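Local atomic coordinates of protein archease (Thermotoga maritima, PDB entry 1J5U), a protein that probably activates the tRNA-splicing ligase RtcB by promoting its guanylylation, binds calcium, and may also act as a chaperone or modulator of nucleic-acid-processing proteins. Residues A[23-28]-A[40-45]; A[31-36]-A[94-99]; A[71-76]-A[112-117]. All blocks are in the same frame, centred on the assembly; numbering follows the deposited sequence.

Interaction 1: A[23-28]-A[40-45]; sequences IAYEIS and RNILLE
Y25 and I42 lie alongside one another, pointing opposite ways, the aromatic ring flat against the branched aliphatic chain. I42 spans one face of the ring: its CD1 sits 3.4 Å from Y25 CG, near the root of the ring, while its CG2 lies 3.5 Å from Y25 CE1, towards the hydroxyl end. The CG2 methyl is 3.9 Å from the Y25 ring centroid and 24° off the normal, a CH-pi contact. Both branches can reach because I42 CG1 is anti to the carbonyl carbon (chi1 -69°) and CG2 is anti to the backbone N, which lays CD1 and CG2 over the same face. I27 meets the same isoleucine at about a right angle, its CG2 3.6 Å from I42 CD1. At the exposed margin the carboxylate of E45 comes obliquely to Y25, with OE2 4.1 Å from CE2 and the two planes 55° apart; its extended chain brings the charge across to the ring. Within the strand, I23 CD1 lies at the edge of the Y25 ring.

Strand 23-29 is an outer strand of a three-stranded antiparallel sheet, and helix 32-47 packs on it. Tyrosine suits the centre because its ring offers a broad face to a beta-branched residue with two methyls, and glutamate suits the exposed margin. Cohesion here comes from dispersion and CH-pi contact, without a directional polar bond between the segments.

Interaction 2: A[31-36]-A[94-99]; sequences SYEELL and NELKVT
The phenol ring of Y32 and the carboxylate of E33 both meet L96, in different ways. L96 CD1 approaches the ring obliquely, 4.1 Å from Y32 CE2, so the methyl brushes the ring without stacking on it. L96 CD2 instead lies over one face of the E33 carboxylate, 4.0 Å from CD, where it meets carbon as much as oxygen. The glutamate gets there with CG anti to its own N (chi1 -178°) and the rest of its chain extended; I89 and R91 of strand 84-92 touch the same side chain. The two methyls of L96 therefore serve different neighbours. CD1 also presses on L36 CD1 at 3.4 Å, closer than methyls usually stand, which marks the tight spot of the contact. F69, T72 and W76 of helix 66-81 also touch L36.

The helix starts here: S31 is its N-cap, and S31 OG accepts from E34 N at 3.2 Å, with a fairly straight N-H...O angle of 157°. Serine suits this place because its short hydroxyl can satisfy a first-turn amide that has no helical carbonyl one turn earlier to bond to.

The axes of 95-99 and 32-36 come within 11.1 Å, at 26° between their directions. Between the two segments cohesion rests on leucine methyls, with tyrosine and glutamate contributing mainly their carbon surfaces; such attraction is short-ranged and depends on shape rather than on bond direction.

Interaction 3: A[71-76]-A[112-117]; sequences DTVNDW and KALTYH
N74 reads the backbone of L114 with both ends of its amide. L114 N donates to N74 OD1 at 2.8 Å and 170°, and N74 ND2 donates to L114 O at 3.0 Å, with that oxygen in the amide plane. With CG anti to the carbonyl carbon (chi1 -82°), the amide is swung toward the strand. An asparagine suits the place because it offers an acceptor and a donor side by side, as a neighbouring strand would. A leucine in place of N74 would probably leave both backbone groups of L114 without these mates and water 2 without one of its acceptors. Next to it, V73 and L114 cross at about a right angle, with V73 CB 3.8 Å from L114 CD2.

The outer side is looser and runs through water. Water 2 donates to N74 OD1 and, at 2.7 Å, to K112 O; water 1 joins D71 OD1 to Y116 OH.

K112 and A113 form a classic beta bulge opposite D135, a calcium ligand, at the start of strand 113-124. Helix 66-81 meets this outermost strand through N74, while V73 packs on L36 and A39 of helix 32-47 and L114 on V132 and F134 of strand 127-135.

Helix 32-47 serves both interaction 1 and interaction 2, its later turns meeting the three-stranded sheet and its first turn the four-stranded one. Interaction 3 brings helix 66-81 to the three-stranded sheet, at the outer strand on the far side of 127-135 from strand 23-29. Interaction 2 is the most buried and relies on apolar packing; interaction 1 is apolar at its centre and charged at its exposed margin; interaction 3, also partly buried, adds direct and water-mediated hydrogen bonds and lies nearest the calcium site. W76 and L36 tie them together: the indole touches R40, L43, L36 and V98, and L36 packs on V73 and T72.

Interaction 1: A[23-28]-A[40-45]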
ATOM      1  N   ILE A  23       2.022  11.799   2.167  1.00 20.01           N
ATOM      2  CA  ILE A  23       1.559  11.290   3.444  1.00 20.96           C
ATOM      3  C   ILE A  23       2.472  10.165   3.861  1.00 20.57           C
ATOM      4  O   ILE A  23       2.984   9.421   3.015  1.00 19.60           O
ATOM      5  CB  ILE A  23       0.082  10.792   3.408  1.00 24.36           C
ATOM      6  CG1 ILE A  23      -0.059   9.563   2.520  1.00 24.66           C
ATOM      7  CG2 ILE A  23      -0.842  11.905   2.893  1.00 25.42           C
ATOM      8  CD1 ILE A  23      -1.498   8.987   2.554  1.00 26.35           C
ATOM      9  N   ALA A  24       2.683  10.052   5.172  1.00 17.56           N
ATOM     10  CA  ALA A  24       3.590   9.058   5.705  1.00 15.39           C
ATOM     11  C   ALA A  24       3.048   8.292   6.893  1.00 16.56           C
ATOM     12  O   ALA A  24       2.325   8.843   7.715  1.00 15.03           O
ATOM     13  CB  ALA A  24       4.894   9.736   6.110  1.00 16.13           C
ATOM     14  N   TYR A  25       3.407   7.012   6.968  1.00 15.30           N
ATOM     15  CA  TYR A  25       3.027   6.178   8.091  1.00 15.37           C
ATOM     16  C   TYR A  25       4.215   5.334   8.474  1.00 14.89           C
ATOM     17  O   TYR A  25       5.100   5.066   7.654  1.00 15.34           O
ATOM     18  CB  TYR A  25       1.900   5.190   7.750  1.00 14.79           C
ATOM     19  CG  TYR A  25       0.618   5.798   7.263  1.00 16.22           C
ATOM     20  CD1 TYR A  25       0.542   6.360   6.000  1.00 18.89           C
ATOM     21  CD2 TYR A  25      -0.536   5.798   8.063  1.00 17.36           C
ATOM     22  CE1 TYR A  25      -0.630   6.901   5.535  1.00 21.01           C
ATOM     23  CE2 TYR A  25      -1.721   6.348   7.597  1.00 19.60           C
ATOM     24  CZ  TYR A  25      -1.752   6.899   6.329  1.00 19.62           C
ATOM     25  OH  TYR A  25      -2.896   7.504   5.840  1.00 25.43           O
ATOM     26  N   GLU A  26       4.225   4.908   9.728  1.00 14.21           N
ATOM     27  CA  GLU A  26       5.227   3.988  10.191  1.00 13.86           C
ATOM     28  C   GLU A  26       4.409   2.711  10.336  1.00 13.31           C
ATOM     29  O   GLU A  26       3.395   2.709  11.033  1.00 14.74           O
ATOM     30  CB  GLU A  26       5.776   4.387  11.553  1.00 15.87           C
ATOM     31  CG  GLU A  26       6.886   3.463  12.050  1.00 20.36           C
ATOM     32  CD  GLU A  26       8.179   3.601  11.242  1.00 24.38           C
ATOM     33  OE1 GLU A  26       8.407   4.696  10.665  1.00 25.97           O
ATOM     34  OE2 GLU A  26       8.975   2.629  11.200  1.00 24.78           O
ATOM     35  N   ILE A  27       4.808   1.642   9.648  1.00 13.70           N
ATOM     36  CA  ILE A  27       4.100   0.378   9.767  1.00 14.30           C
ATOM     37  C   ILE A  27       5.008  -0.610  10.491  1.00 14.23           C
ATOM     38  O   ILE A  27       6.236  -0.574  10.366  1.00 15.26           O
ATOM     39  CB  ILE A  27       3.664  -0.200   8.389  1.00 13.62           C
ATOM     40  CG1 ILE A  27       4.875  -0.317   7.448  1.00 13.84           C
ATOM     41  CG2 ILE A  27       2.562   0.658   7.794  1.00 13.18           C
ATOM     42  CD1 ILE A  27       4.557  -0.991   6.117  1.00 13.14           C
ATOM     43  N   SER A  28       4.407  -1.478  11.283  1.00 14.46           N
ATOM     44  CA  SER A  28       5.180  -2.434  12.052  1.00 15.43           C
ATOM     45  C   SER A  28       4.433  -3.733  12.156  1.00 15.75           C
ATOM     46  O   SER A  28       3.205  -3.750  12.107  1.00 15.46           O
ATOM     47  CB  SER A  28       5.428  -1.878  13.452  1.00 15.70           C
ATOM     48  OG  SER A  28       4.195  -1.505  14.035  1.00 19.65           O
ATOM     49  N   ARG A  40      -2.011  -2.571   3.113  1.00 13.49           N
ATOM     50  CA  ARG A  40      -3.392  -2.761   2.692  1.00 14.71           C
ATOM     51  C   ARG A  40      -4.329  -1.912   3.580  1.00 15.54           C
ATOM     52  O   ARG A  40      -5.187  -1.189   3.079  1.00 15.53           O
ATOM     53  CB  ARG A  40      -3.805  -4.237   2.824  1.00 14.62           C
ATOM     54  CG  ARG A  40      -5.326  -4.456   2.650  1.00 17.67           C
ATOM     55  CD  ARG A  40      -5.774  -5.792   3.293  1.00 19.55           C
ATOM     56  NE  ARG A  40      -5.565  -5.730   4.736  1.00 21.96           N
ATOM     57  CZ  ARG A  40      -5.454  -6.788   5.536  1.00 24.34           C
ATOM     58  NH1 ARG A  40      -5.550  -8.016   5.031  1.00 24.84           N
ATOM     59  NH2 ARG A  40      -5.188  -6.618   6.830  1.00 20.99           N
ATOM     60  N   ASN A  41      -4.185  -2.042   4.898  1.00 13.70           N
ATOM     61  CA  ASN A  41      -5.022  -1.277   5.821  1.00 15.09           C
ATOM     62  C   ASN A  41      -4.975   0.226   5.519  1.00 14.10           C
ATOM     63  O   ASN A  41      -6.004   0.890   5.526  1.00 16.90           O
ATOM     64  CB  ASN A  41      -4.590  -1.532   7.281  1.00 14.19           C
ATOM     65  CG  ASN A  41      -4.894  -2.943   7.735  1.00 15.05           C
ATOM     66  OD1 ASN A  41      -5.679  -3.647   7.099  1.00 13.88           O
ATOM     67  ND2 ASN A  41      -4.282  -3.366   8.845  1.00 14.52           N
ATOM     68  N   ILE A  42      -3.785   0.749   5.248  1.00 13.98           N
ATOM     69  CA  ILE A  42      -3.611   2.165   4.940  1.00 14.11           C
ATOM     70  C   ILE A  42      -4.395   2.571   3.687  1.00 15.87           C
ATOM     71  O   ILE A  42      -5.122   3.576   3.701  1.00 13.79           O
ATOM     72  CB  ILE A  42      -2.100   2.517   4.737  1.00 14.45           C
ATOM     73  CG1 ILE A  42      -1.347   2.421   6.082  1.00 12.29           C
ATOM     74  CG2 ILE A  42      -1.960   3.934   4.135  1.00 16.34           C
ATOM     75  CD1 ILE A  42       0.161   2.647   5.970  1.00 12.43           C
ATOM     76  N   LEU A  43      -4.253   1.785   2.612  1.00 14.29           N
ATOM     77  CA  LEU A  43      -4.945   2.056   1.354  1.00 15.81           C
ATOM     78  C   LEU A  43      -6.473   2.124   1.516  1.00 16.93           C
ATOM     79  O   LEU A  43      -7.122   3.059   1.023  1.00 19.84           O
ATOM     80  CB  LEU A  43      -4.564   0.986   0.288  1.00 13.97           C
ATOM     81  CG  LEU A  43      -3.102   0.975  -0.200  1.00 14.41           C
ATOM     82  CD1 LEU A  43      -2.908  -0.156  -1.227  1.00 17.12           C
ATOM     83  CD2 LEU A  43      -2.743   2.336  -0.845  1.00 16.61           C
ATOM     84  N   LEU A  44      -7.043   1.149   2.213  1.00 18.16           N
ATOM     85  CA  LEU A  44      -8.493   1.088   2.448  1.00 18.77           C
ATOM     86  C   LEU A  44      -8.993   2.241   3.331  1.00 21.91           C
ATOM     87  O   LEU A  44     -10.031   2.859   3.061  1.00 21.02           O
ATOM     88  CB  LEU A  44      -8.854  -0.226   3.142  1.00 20.93           C
ATOM     89  CG  LEU A  44      -8.540  -1.495   2.343  1.00 23.08           C
ATOM     90  CD1 LEU A  44      -8.879  -2.736   3.162  1.00 22.47           C
ATOM     91  CD2 LEU A  44      -9.340  -1.461   1.060  1.00 22.78           C
ATOM     92  N   GLU A  45      -8.247   2.508   4.389  1.00 20.39           N
ATOM     93  CA  GLU A  45      -8.598   3.564   5.331  1.00 23.89           C
ATOM     94  C   GLU A  45      -8.433   4.960   4.734  1.00 23.59           C
ATOM     95  O   GLU A  45      -9.345   5.783   4.805  1.00 23.40           O
ATOM     96  CB  GLU A  45      -7.732   3.421   6.586  1.00 25.26           C
ATOM     97  CG  GLU A  45      -7.642   4.671   7.458  1.00 29.61           C
ATOM     98  CD  GLU A  45      -6.509   4.561   8.470  1.00 30.79           C
ATOM     99  OE1 GLU A  45      -6.507   3.581   9.241  1.00 30.48           O
ATOM    100  OE2 GLU A  45      -5.626   5.449   8.487  1.00 32.17           O
TER

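Interaction 2: A[31-36]-A[94-99]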
ATOM      1  N   SER A  31       6.459  -9.651  10.548  1.00 18.90           N
ATOM      2  CA  SER A  31       6.899 -10.282   9.303  1.00 18.01           C
ATOM      3  C   SER A  31       6.572  -9.410   8.108  1.00 16.54           C
ATOM      4  O   SER A  31       5.806  -8.461   8.221  1.00 13.93           O
ATOM      5  CB  SER A  31       6.166 -11.614   9.117  1.00 18.28           C
ATOM      6  OG  SER A  31       4.806 -11.362   8.785  1.00 19.60           O
ATOM      7  N   TYR A  32       7.157  -9.769   6.976  1.00 13.81           N
ATOM      8  CA  TYR A  32       6.969  -9.070   5.713  1.00 17.03           C
ATOM      9  C   TYR A  32       5.499  -9.082   5.320  1.00 16.09           C
ATOM     10  O   TYR A  32       4.972  -8.093   4.833  1.00 15.60           O
ATOM     11  CB  TYR A  32       7.807  -9.748   4.626  1.00 16.46           C
ATOM     12  CG  TYR A  32       7.568  -9.208   3.237  1.00 16.87           C
ATOM     13  CD1 TYR A  32       8.129  -7.994   2.824  1.00 15.11           C
ATOM     14  CD2 TYR A  32       6.788  -9.911   2.336  1.00 15.62           C
ATOM     15  CE1 TYR A  32       7.913  -7.502   1.538  1.00 17.37           C
ATOM     16  CE2 TYR A  32       6.570  -9.431   1.048  1.00 17.52           C
ATOM     17  CZ  TYR A  32       7.131  -8.224   0.657  1.00 17.30           C
ATOM     18  OH  TYR A  32       6.895  -7.761  -0.614  1.00 17.22           O
ATOM     19  N   GLU A  33       4.846 -10.216   5.534  1.00 14.79           N
ATOM     20  CA  GLU A  33       3.436 -10.346   5.209  1.00 14.52           C
ATOM     21  C   GLU A  33       2.591  -9.366   6.030  1.00 13.59           C
ATOM     22  O   GLU A  33       1.650  -8.765   5.504  1.00 12.13           O
ATOM     23  CB  GLU A  33       2.963 -11.773   5.479  1.00 17.04           C
ATOM     24  CG  GLU A  33       1.515 -11.992   5.127  1.00 20.02           C
ATOM     25  CD  GLU A  33       1.076 -13.444   5.306  1.00 23.44           C
ATOM     26  OE1 GLU A  33       1.944 -14.305   5.536  1.00 23.11           O
ATOM     27  OE2 GLU A  33      -0.137 -13.714   5.207  1.00 24.33           O
ATOM     28  N   GLU A  34       2.925  -9.193   7.308  1.00 13.28           N
ATOM     29  CA  GLU A  34       2.156  -8.277   8.151  1.00 13.86           C
ATOM     30  C   GLU A  34       2.387  -6.815   7.740  1.00 11.62           C
ATOM     31  O   GLU A  34       1.510  -5.984   7.923  1.00 12.70           O
ATOM     32  CB  GLU A  34       2.480  -8.478   9.637  1.00 14.14           C
ATOM     33  CG  GLU A  34       1.973  -9.808  10.179  1.00 18.35           C
ATOM     34  CD  GLU A  34       2.036  -9.885  11.702  1.00 21.44           C
ATOM     35  OE1 GLU A  34       2.665  -9.017  12.351  1.00 20.57           O
ATOM     36  OE2 GLU A  34       1.460 -10.832  12.249  1.00 25.23           O
ATOM     37  N   LEU A  35       3.560  -6.505   7.200  1.00 11.74           N
ATOM     38  CA  LEU A  35       3.785  -5.148   6.725  1.00 13.54           C
ATOM     39  C   LEU A  35       2.886  -4.918   5.518  1.00 12.37           C
ATOM     40  O   LEU A  35       2.352  -3.827   5.343  1.00 11.48           O
ATOM     41  CB  LEU A  35       5.244  -4.921   6.343  1.00 13.13           C
ATOM     42  CG  LEU A  35       6.205  -5.050   7.535  1.00 15.86           C
ATOM     43  CD1 LEU A  35       7.575  -4.635   7.092  1.00 15.66           C
ATOM     44  CD2 LEU A  35       5.737  -4.148   8.702  1.00 15.32           C
ATOM     45  N   LEU A  36       2.722  -5.941   4.674  1.00 12.94           N
ATOM     46  CA  LEU A  36       1.837  -5.792   3.510  1.00 13.94           C
ATOM     47  C   LEU A  36       0.384  -5.669   3.979  1.00 13.31           C
ATOM     48  O   LEU A  36      -0.404  -4.965   3.357  1.00 13.85           O
ATOM     49  CB  LEU A  36       1.967  -6.977   2.538  1.00 13.01           C
ATOM     50  CG  LEU A  36       3.187  -6.929   1.594  1.00 14.49           C
ATOM     51  CD1 LEU A  36       3.313  -8.260   0.854  1.00 12.85           C
ATOM     52  CD2 LEU A  36       3.029  -5.781   0.598  1.00 12.41           C
ATOM     53  N   ASN A  94       6.436 -19.780  -1.169  1.00 28.15           N
ATOM     54  CA  ASN A  94       7.245 -18.575  -1.156  1.00 26.73           C
ATOM     55  C   ASN A  94       6.546 -17.474  -1.957  1.00 24.49           C
ATOM     56  O   ASN A  94       7.181 -16.633  -2.595  1.00 21.05           O
ATOM     57  CB  ASN A  94       8.653 -18.876  -1.701  1.00 29.66           C
ATOM     58  CG  ASN A  94       8.656 -19.255  -3.171  1.00 31.39           C
ATOM     59  OD1 ASN A  94       7.649 -19.681  -3.720  1.00 31.13           O
ATOM     60  ND2 ASN A  94       9.814 -19.107  -3.814  1.00 34.10           N
ATOM     61  N   GLU A  95       5.217 -17.499  -1.908  1.00 22.53           N
ATOM     62  CA  GLU A  95       4.395 -16.516  -2.599  1.00 21.76           C
ATOM     63  C   GLU A  95       3.212 -16.114  -1.748  1.00 20.21           C
ATOM     64  O   GLU A  95       2.871 -16.799  -0.797  1.00 19.55           O
ATOM     65  CB  GLU A  95       3.834 -17.075  -3.879  1.00 23.00           C
ATOM     66  CG  GLU A  95       4.845 -17.452  -4.912  1.00 23.05           C
ATOM     67  CD  GLU A  95       4.151 -18.033  -6.099  1.00 24.86           C
ATOM     68  OE1 GLU A  95       3.814 -17.257  -7.029  1.00 24.11           O
ATOM     69  OE2 GLU A  95       3.916 -19.265  -6.076  1.00 24.16           O
ATOM     70  N   LEU A  96       2.586 -14.999  -2.109  1.00 17.42           N
ATOM     71  CA  LEU A  96       1.422 -14.537  -1.380  1.00 17.98           C
ATOM     72  C   LEU A  96       0.221 -14.454  -2.299  1.00 15.89           C
ATOM     73  O   LEU A  96       0.289 -13.844  -3.376  1.00 16.25           O
ATOM     74  CB  LEU A  96       1.687 -13.158  -0.781  1.00 16.20           C
ATOM     75  CG  LEU A  96       2.827 -13.116   0.234  1.00 16.82           C
ATOM     76  CD1 LEU A  96       3.124 -11.636   0.520  1.00 18.95           C
ATOM     77  CD2 LEU A  96       2.436 -13.856   1.531  1.00 14.74           C
ATOM     78  N   LYS A  97      -0.869 -15.082  -1.879  1.00 16.42           N
ATOM     79  CA  LYS A  97      -2.114 -15.032  -2.635  1.00 16.05           C
ATOM     80  C   LYS A  97      -2.947 -13.915  -2.019  1.00 15.55           C
ATOM     81  O   LYS A  97      -3.319 -13.952  -0.832  1.00 16.44           O
ATOM     82  CB  LYS A  97      -2.888 -16.350  -2.549  1.00 16.81           C
ATOM     83  CG  LYS A  97      -4.294 -16.245  -3.116  1.00 17.48           C
ATOM     84  CD  LYS A  97      -5.140 -17.509  -2.866  1.00 22.86           C
ATOM     85  CE  LYS A  97      -4.873 -18.603  -3.866  1.00 23.56           C
ATOM     86  NZ  LYS A  97      -5.854 -19.751  -3.702  1.00 22.92           N
ATOM     87  N   VAL A  98      -3.223 -12.911  -2.837  1.00 15.89           N
ATOM     88  CA  VAL A  98      -3.997 -11.755  -2.409  1.00 14.27           C
ATOM     89  C   VAL A  98      -5.416 -11.812  -2.966  1.00 14.77           C
ATOM     90  O   VAL A  98      -5.612 -11.927  -4.172  1.00 15.18           O
ATOM     91  CB  VAL A  98      -3.301 -10.451  -2.888  1.00 13.07           C
ATOM     92  CG1 VAL A  98      -4.177  -9.207  -2.557  1.00 14.21           C
ATOM     93  CG2 VAL A  98      -1.938 -10.342  -2.210  1.00 12.43           C
ATOM     94  N   THR A  99      -6.401 -11.771  -2.081  1.00 16.06           N
ATOM     95  CA  THR A  99      -7.786 -11.760  -2.520  1.00 17.35           C
ATOM     96  C   THR A  99      -8.223 -10.293  -2.525  1.00 19.36           C
ATOM     97  O   THR A  99      -8.083  -9.594  -1.513  1.00 19.31           O
ATOM     98  CB  THR A  99      -8.706 -12.528  -1.550  1.00 17.80           C
ATOM     99  OG1 THR A  99      -8.208 -13.864  -1.347  1.00 19.59           O
ATOM    100  CG2 THR A  99     -10.135 -12.612  -2.131  1.00 20.12           C
TER

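Interaction 3: A[71-76]-A[112-117]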
ATOM      1  N   ASP A  71       6.819  -2.973  -5.527  1.00 16.23           N
ATOM      2  CA  ASP A  71       6.085  -3.521  -6.661  1.00 16.76           C
ATOM      3  C   ASP A  71       4.703  -4.029  -6.281  1.00 16.14           C
ATOM      4  O   ASP A  71       3.746  -3.869  -7.021  1.00 16.24           O
ATOM      5  CB  ASP A  71       6.838  -4.703  -7.291  1.00 18.97           C
ATOM      6  CG  ASP A  71       8.110  -4.273  -7.975  1.00 20.41           C
ATOM      7  OD1 ASP A  71       8.255  -3.064  -8.206  1.00 20.95           O
ATOM      8  OD2 ASP A  71       8.946  -5.142  -8.283  1.00 25.47           O
ATOM      9  N   THR A  72       4.613  -4.691  -5.141  1.00 15.71           N
ATOM     10  CA  THR A  72       3.333  -5.249  -4.706  1.00 15.08           C
ATOM     11  C   THR A  72       2.296  -4.187  -4.352  1.00 14.93           C
ATOM     12  O   THR A  72       1.159  -4.224  -4.811  1.00 15.26           O
ATOM     13  CB  THR A  72       3.541  -6.169  -3.484  1.00 14.25           C
ATOM     14  OG1 THR A  72       4.414  -7.243  -3.848  1.00 16.36           O
ATOM     15  CG2 THR A  72       2.213  -6.750  -2.994  1.00 14.72           C
ATOM     16  N   VAL A  73       2.681  -3.242  -3.507  1.00 15.45           N
ATOM     17  CA  VAL A  73       1.726  -2.228  -3.099  1.00 13.36           C
ATOM     18  C   VAL A  73       1.332  -1.362  -4.314  1.00 12.45           C
ATOM     19  O   VAL A  73       0.180  -0.981  -4.456  1.00 14.50           O
ATOM     20  CB  VAL A  73       2.329  -1.362  -1.942  1.00 12.16           C
ATOM     21  CG1 VAL A  73       1.420  -0.198  -1.616  1.00 11.97           C
ATOM     22  CG2 VAL A  73       2.567  -2.246  -0.685  1.00  9.71           C
ATOM     23  N   ASN A  74       2.274  -1.053  -5.197  1.00 13.71           N
ATOM     24  CA  ASN A  74       1.891  -0.239  -6.341  1.00 14.12           C
ATOM     25  C   ASN A  74       1.003  -0.998  -7.292  1.00 14.64           C
ATOM     26  O   ASN A  74       0.196  -0.400  -7.989  1.00 15.19           O
ATOM     27  CB  ASN A  74       3.112   0.346  -7.047  1.00 15.77           C
ATOM     28  CG  ASN A  74       3.615   1.604  -6.342  1.00 16.71           C
ATOM     29  OD1 ASN A  74       2.822   2.490  -6.034  1.00 16.04           O
ATOM     30  ND2 ASN A  74       4.905   1.677  -6.075  1.00 15.39           N
ATOM     31  N   ASP A  75       1.129  -2.318  -7.313  1.00 14.07           N
ATOM     32  CA  ASP A  75       0.250  -3.073  -8.180  1.00 15.82           C
ATOM     33  C   ASP A  75      -1.153  -3.023  -7.575  1.00 14.58           C
ATOM     34  O   ASP A  75      -2.129  -2.947  -8.299  1.00 15.66           O
ATOM     35  CB  ASP A  75       0.695  -4.525  -8.340  1.00 16.28           C
ATOM     36  CG  ASP A  75      -0.142  -5.238  -9.383  1.00 18.88           C
ATOM     37  OD1 ASP A  75      -0.959  -6.107  -9.038  1.00 17.41           O
ATOM     38  OD2 ASP A  75      -0.012  -4.863 -10.553  1.00 19.25           O
ATOM     39  N   TRP A  76      -1.248  -3.024  -6.243  1.00 14.07           N
ATOM     40  CA  TRP A  76      -2.542  -2.926  -5.577  1.00 14.67           C
ATOM     41  C   TRP A  76      -3.217  -1.590  -5.910  1.00 14.97           C
ATOM     42  O   TRP A  76      -4.431  -1.518  -6.037  1.00 14.54           O
ATOM     43  CB  TRP A  76      -2.410  -3.004  -4.054  1.00 14.84           C
ATOM     44  CG  TRP A  76      -1.980  -4.333  -3.512  1.00 13.70           C
ATOM     45  CD1 TRP A  76      -1.839  -5.512  -4.209  1.00 14.56           C
ATOM     46  CD2 TRP A  76      -1.609  -4.616  -2.161  1.00 14.92           C
ATOM     47  NE1 TRP A  76      -1.400  -6.503  -3.370  1.00 12.99           N
ATOM     48  CE2 TRP A  76      -1.252  -5.983  -2.104  1.00 14.93           C
ATOM     49  CE3 TRP A  76      -1.549  -3.843  -0.981  1.00 14.06           C
ATOM     50  CZ2 TRP A  76      -0.835  -6.604  -0.913  1.00 14.84           C
ATOM     51  CZ3 TRP A  76      -1.137  -4.468   0.212  1.00 13.27           C
ATOM     52  CH2 TRP A  76      -0.785  -5.833   0.229  1.00 15.20           C
ATOM     53  N   LYS A 112      -1.859   7.949  -5.209  1.00 20.91           N
ATOM     54  CA  LYS A 112      -1.282   7.745  -6.530  1.00 22.24           C
ATOM     55  C   LYS A 112      -0.204   6.673  -6.585  1.00 22.71           C
ATOM     56  O   LYS A 112      -0.047   5.976  -7.596  1.00 22.20           O
ATOM     57  CB  LYS A 112      -0.665   9.050  -7.043  1.00 23.92           C
ATOM     58  CG  LYS A 112      -1.654  10.182  -7.275  1.00 27.93           C
ATOM     59  CD  LYS A 112      -0.920  11.417  -7.773  1.00 29.11           C
ATOM     60  CE  LYS A 112      -1.847  12.616  -7.883  1.00 32.26           C
ATOM     61  NZ  LYS A 112      -1.052  13.867  -8.099  1.00 32.72           N
ATOM     62  N   ALA A 113       0.569   6.560  -5.515  1.00 20.56           N
ATOM     63  CA  ALA A 113       1.636   5.585  -5.500  1.00 20.69           C
ATOM     64  C   ALA A 113       2.351   5.506  -4.165  1.00 19.49           C
ATOM     65  O   ALA A 113       2.292   6.441  -3.351  1.00 18.15           O
ATOM     66  CB  ALA A 113       2.680   5.951  -6.572  1.00 20.07           C
ATOM     67  N   LEU A 114       3.022   4.377  -3.964  1.00 16.21           N
ATOM     68  CA  LEU A 114       3.886   4.217  -2.815  1.00 17.37           C
ATOM     69  C   LEU A 114       5.221   4.635  -3.434  1.00 17.72           C
ATOM     70  O   LEU A 114       5.561   4.178  -4.531  1.00 15.71           O
ATOM     71  CB  LEU A 114       3.982   2.755  -2.366  1.00 15.16           C
ATOM     72  CG  LEU A 114       5.096   2.507  -1.344  1.00 16.72           C
ATOM     73  CD1 LEU A 114       4.815   3.273  -0.030  1.00 13.42           C
ATOM     74  CD2 LEU A 114       5.171   1.003  -1.068  1.00 12.62           C
ATOM     75  N   THR A 115       5.961   5.510  -2.754  1.00 18.36           N
ATOM     76  CA  THR A 115       7.263   5.954  -3.245  1.00 18.28           C
ATOM     77  C   THR A 115       8.365   5.167  -2.560  1.00 18.66           C
ATOM     78  O   THR A 115       8.110   4.345  -1.664  1.00 17.42           O
ATOM     79  CB  THR A 115       7.509   7.452  -2.923  1.00 17.45           C
ATOM     80  OG1 THR A 115       7.683   7.604  -1.506  1.00 15.07           O
ATOM     81  CG2 THR A 115       6.332   8.303  -3.377  1.00 16.38           C
ATOM     82  N   TYR A 116       9.604   5.427  -2.959  1.00 17.83           N
ATOM     83  CA  TYR A 116      10.730   4.780  -2.313  1.00 20.61           C
ATOM     84  C   TYR A 116      11.232   5.636  -1.148  1.00 20.01           C
ATOM     85  O   TYR A 116      12.153   5.244  -0.443  1.00 19.01           O
ATOM     86  CB  TYR A 116      11.884   4.564  -3.297  1.00 23.85           C
ATOM     87  CG  TYR A 116      11.851   3.224  -3.991  1.00 26.58           C
ATOM     88  CD1 TYR A 116      11.507   3.121  -5.339  1.00 27.32           C
ATOM     89  CD2 TYR A 116      12.162   2.056  -3.294  1.00 27.90           C
ATOM     90  CE1 TYR A 116      11.473   1.882  -5.977  1.00 29.55           C
ATOM     91  CE2 TYR A 116      12.125   0.815  -3.919  1.00 28.64           C
ATOM     92  CZ  TYR A 116      11.780   0.735  -5.259  1.00 29.74           C
ATOM     93  OH  TYR A 116      11.732  -0.501  -5.874  1.00 29.65           O
ATOM     94  N   HIS A 117      10.609   6.791  -0.937  1.00 21.67           N
ATOM     95  CA  HIS A 117      11.033   7.701   0.143  1.00 21.78           C
ATOM     96  C   HIS A 117      10.992   7.042   1.507  1.00 20.08           C
ATOM     97  O   HIS A 117       9.936   6.589   1.937  1.00 19.99           O
ATOM     98  CB  HIS A 117      10.133   8.941   0.212  1.00 23.41           C
ATOM     99  CG  HIS A 117      10.185   9.812  -1.004  1.00 28.80           C
ATOM    100  ND1 HIS A 117      11.352  10.393  -1.456  1.00 31.17           N
ATOM    101  CD2 HIS A 117       9.208  10.218  -1.848  1.00 27.82           C
ATOM    102  CE1 HIS A 117      11.090  11.120  -2.528  1.00 31.25           C
ATOM    103  NE2 HIS A 117       9.798  11.030  -2.786  1.00 30.72           N
TER
HETATM  104  O   HOH W   1      10.977  -2.277  -7.600  1.00 33.57           O
HETATM  105  O   HOH W   2       1.301   3.807  -8.514  1.00 38.35           O